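Local coordinates for protein CalS10 (Micromonospora echinospora, PDB 6UK5) that binds S-adenosylmethionine and probably uses it to methylate an amino pentose sugar in the biosynthesis of calicheamicin, at residues 192-197 / 213-218. Residues are numbered along the deposited sequence; the frame is centred on the assembly and turned at random.
Sequences TRMEER and GLLTMF
Antiparallel β pairing joins T192, R193 and M194 to L215, L214 and G213, on the two strands of the hairpin 191-202/206-216. The segment axes approach to 4.7 Å. T192-L215 and M194-G213 are hydrogen-bonded pairs: T192 N reaches L215 O at 2.8 Å and L215 N returns to T192 O, while M194 N donates to G213 O at 2.7 Å and G213 N to M194 O. Between them lies the non-hydrogen-bonded pair R193-L214, where the CA-H of L214 also points at T192 O. T192, M194 and L215 share one face of the sheet. There the M194 chain, bent at its last torsion (chi3 -66°), passes over G213, which has no side chain to block it, and brings CE to 3.8 Å from L215 CB. A water modelled between T192 OG1 and L215 O lies implausibly close to both, so the bridge it would make is doubtful at this resolution. On the other face L214 CD2 lies 4.1 Å from R193 CA, and R193, E195 and R197 form a network of long salt bridges along their strand. The T192/L215 face looks toward the cofactor side, with the L215 side chain about 7 Å from S-adenosylmethionine. W156 touches both T192 and L215, strand 177-188 pairs along the other edge of 192-197, and beyond T216, whose backbone bonds to N126, F218 packs on helix 131-143.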
loop_
_atom_site.group_PDB
_atom_site.type_symbol
_atom_site.label_atom_id
_atom_site.label_comp_id
_atom_site.label_asym_id
_atom_site.label_seq_id
_atom_site.Cartn_x
_atom_site.Cartn_y
_atom_site.Cartn_z
ATOM N N THR A 192 3.371 -2.606 24.481
ATOM C CA THR A 192 2.723 -2.255 23.223
ATOM C C THR A 192 2.827 -3.462 22.299
ATOM O O THR A 192 3.922 -4.000 22.101
ATOM C CB THR A 192 3.353 -1.021 22.574
ATOM O OG1 THR A 192 3.707 -0.069 23.585
ATOM C CG2 THR A 192 2.366 -0.377 21.613
ATOM N N ARG A 193 1.703 -3.885 21.730
ATOM C CA ARG A 193 1.666 -5.052 20.853
ATOM C C ARG A 193 1.654 -4.554 19.414
ATOM O O ARG A 193 0.634 -4.059 18.928
ATOM C CB ARG A 193 0.456 -5.940 21.133
ATOM C CG ARG A 193 0.449 -7.192 20.262
ATOM C CD ARG A 193 -0.691 -8.144 20.583
ATOM N NE ARG A 193 -0.878 -9.091 19.485
ATOM C CZ ARG A 193 -1.516 -8.786 18.356
ATOM N NH1 ARG A 193 -2.028 -7.572 18.190
ATOM N NH2 ARG A 193 -1.645 -9.687 17.392
ATOM N N MET A 194 2.782 -4.727 18.731
ATOM C CA MET A 194 2.977 -4.257 17.367
ATOM C C MET A 194 2.682 -5.382 16.383
ATOM O O MET A 194 3.378 -6.400 16.366
ATOM C CB MET A 194 4.413 -3.762 17.208
ATOM C CG MET A 194 4.715 -2.482 17.959
ATOM S SD MET A 194 6.378 -1.862 17.647
ATOM C CE MET A 194 7.361 -3.174 18.388
ATOM N N GLU A 195 1.636 -5.204 15.579
ATOM C CA GLU A 195 1.291 -6.119 14.499
ATOM C C GLU A 195 1.505 -5.405 13.170
ATOM O O GLU A 195 0.854 -4.390 12.902
ATOM C CB GLU A 195 -0.157 -6.598 14.613
ATOM C CG GLU A 195 -0.488 -7.754 13.672
ATOM C CD GLU A 195 -1.976 -8.017 13.564
ATOM O OE1 GLU A 195 -2.727 -7.557 14.449
ATOM O OE2 GLU A 195 -2.392 -8.687 12.595
ATOM N N GLU A 196 2.412 -5.927 12.348
ATOM C CA GLU A 196 2.679 -5.375 11.027
ATOM C C GLU A 196 2.337 -6.411 9.965
ATOM O O GLU A 196 2.611 -7.603 10.138
ATOM C CB GLU A 196 4.138 -4.956 10.860
ATOM C CG GLU A 196 4.442 -3.556 11.343
ATOM C CD GLU A 196 5.925 -3.249 11.322
ATOM O OE1 GLU A 196 6.731 -4.199 11.396
ATOM O OE2 GLU A 196 6.286 -2.058 11.225
ATOM N N ARG A 197 1.747 -5.955 8.863
ATOM C CA ARG A 197 1.422 -6.830 7.743
ATOM C C ARG A 197 1.794 -6.125 6.450
ATOM O O ARG A 197 1.283 -5.040 6.156
ATOM C CB ARG A 197 -0.052 -7.224 7.766
ATOM C CG ARG A 197 -0.330 -8.233 8.861
ATOM C CD ARG A 197 -1.787 -8.593 8.965
ATOM N NE ARG A 197 -2.036 -9.879 8.321
ATOM C CZ ARG A 197 -3.117 -10.624 8.517
ATOM N NH1 ARG A 197 -4.060 -10.223 9.358
ATOM N NH2 ARG A 197 -3.246 -11.779 7.876
ATOM N N GLY A 213 5.266 -7.937 17.348
ATOM C CA GLY A 213 6.354 -7.573 18.243
ATOM C C GLY A 213 5.829 -6.925 19.505
ATOM O O GLY A 213 4.732 -6.360 19.532
ATOM N N LEU A 214 6.621 -7.029 20.568
ATOM C CA LEU A 214 6.297 -6.432 21.854
ATOM C C LEU A 214 7.338 -5.366 22.157
ATOM O O LEU A 214 8.540 -5.654 22.151
ATOM C CB LEU A 214 6.283 -7.443 23.009
ATOM C CG LEU A 214 5.239 -8.555 23.067
ATOM C CD1 LEU A 214 5.236 -9.169 24.472
ATOM C CD2 LEU A 214 3.856 -8.064 22.683
ATOM N N LEU A 215 6.878 -4.150 22.437
ATOM C CA LEU A 215 7.740 -3.071 22.900
ATOM C C LEU A 215 7.330 -2.745 24.328
ATOM O O LEU A 215 6.170 -2.407 24.585
ATOM C CB LEU A 215 7.597 -1.851 21.994
ATOM C CG LEU A 215 8.747 -0.850 21.899
ATOM C CD1 LEU A 215 9.974 -1.467 21.252
ATOM C CD2 LEU A 215 8.290 0.370 21.112
ATOM N N THR A 216 8.281 -2.842 25.250
ATOM C CA THR A 216 8.036 -2.648 26.672
ATOM C C THR A 216 8.709 -1.371 27.159
ATOM O O THR A 216 9.932 -1.228 27.048
ATOM C CB THR A 216 8.528 -3.857 27.469
ATOM O OG1 THR A 216 7.869 -5.041 26.999
ATOM C CG2 THR A 216 8.239 -3.671 28.949
ATOM N N MET A 217 7.910 -0.449 27.692
ATOM C CA MET A 217 8.443 0.781 28.258
ATOM C C MET A 217 9.140 0.507 29.589
ATOM O O MET A 217 8.811 -0.439 30.309
ATOM C CB MET A 217 7.331 1.797 28.509
ATOM C CG MET A 217 7.846 3.144 29.003
ATOM S SD MET A 217 6.533 4.214 29.592
ATOM C CE MET A 217 6.399 3.561 31.260
ATOM N N PHE A 218 10.098 1.369 29.922
ATOM C CA PHE A 218 10.675 1.438 31.256
ATOM C C PHE A 218 10.587 2.879 31.738
ATOM O O PHE A 218 10.502 3.818 30.943
ATOM C CB PHE A 218 12.115 0.934 31.251
ATOM C CG PHE A 218 12.252 -0.450 30.691
ATOM C CD1 PHE A 218 11.775 -1.546 31.394
ATOM C CD2 PHE A 218 12.810 -0.651 29.440
ATOM C CE1 PHE A 218 11.884 -2.824 30.876
ATOM C CE2 PHE A 218 12.920 -1.925 28.909
ATOM C CZ PHE A 218 12.455 -3.015 29.627
HETATM O O HOH W 1 5.311 -0.188 25.376
#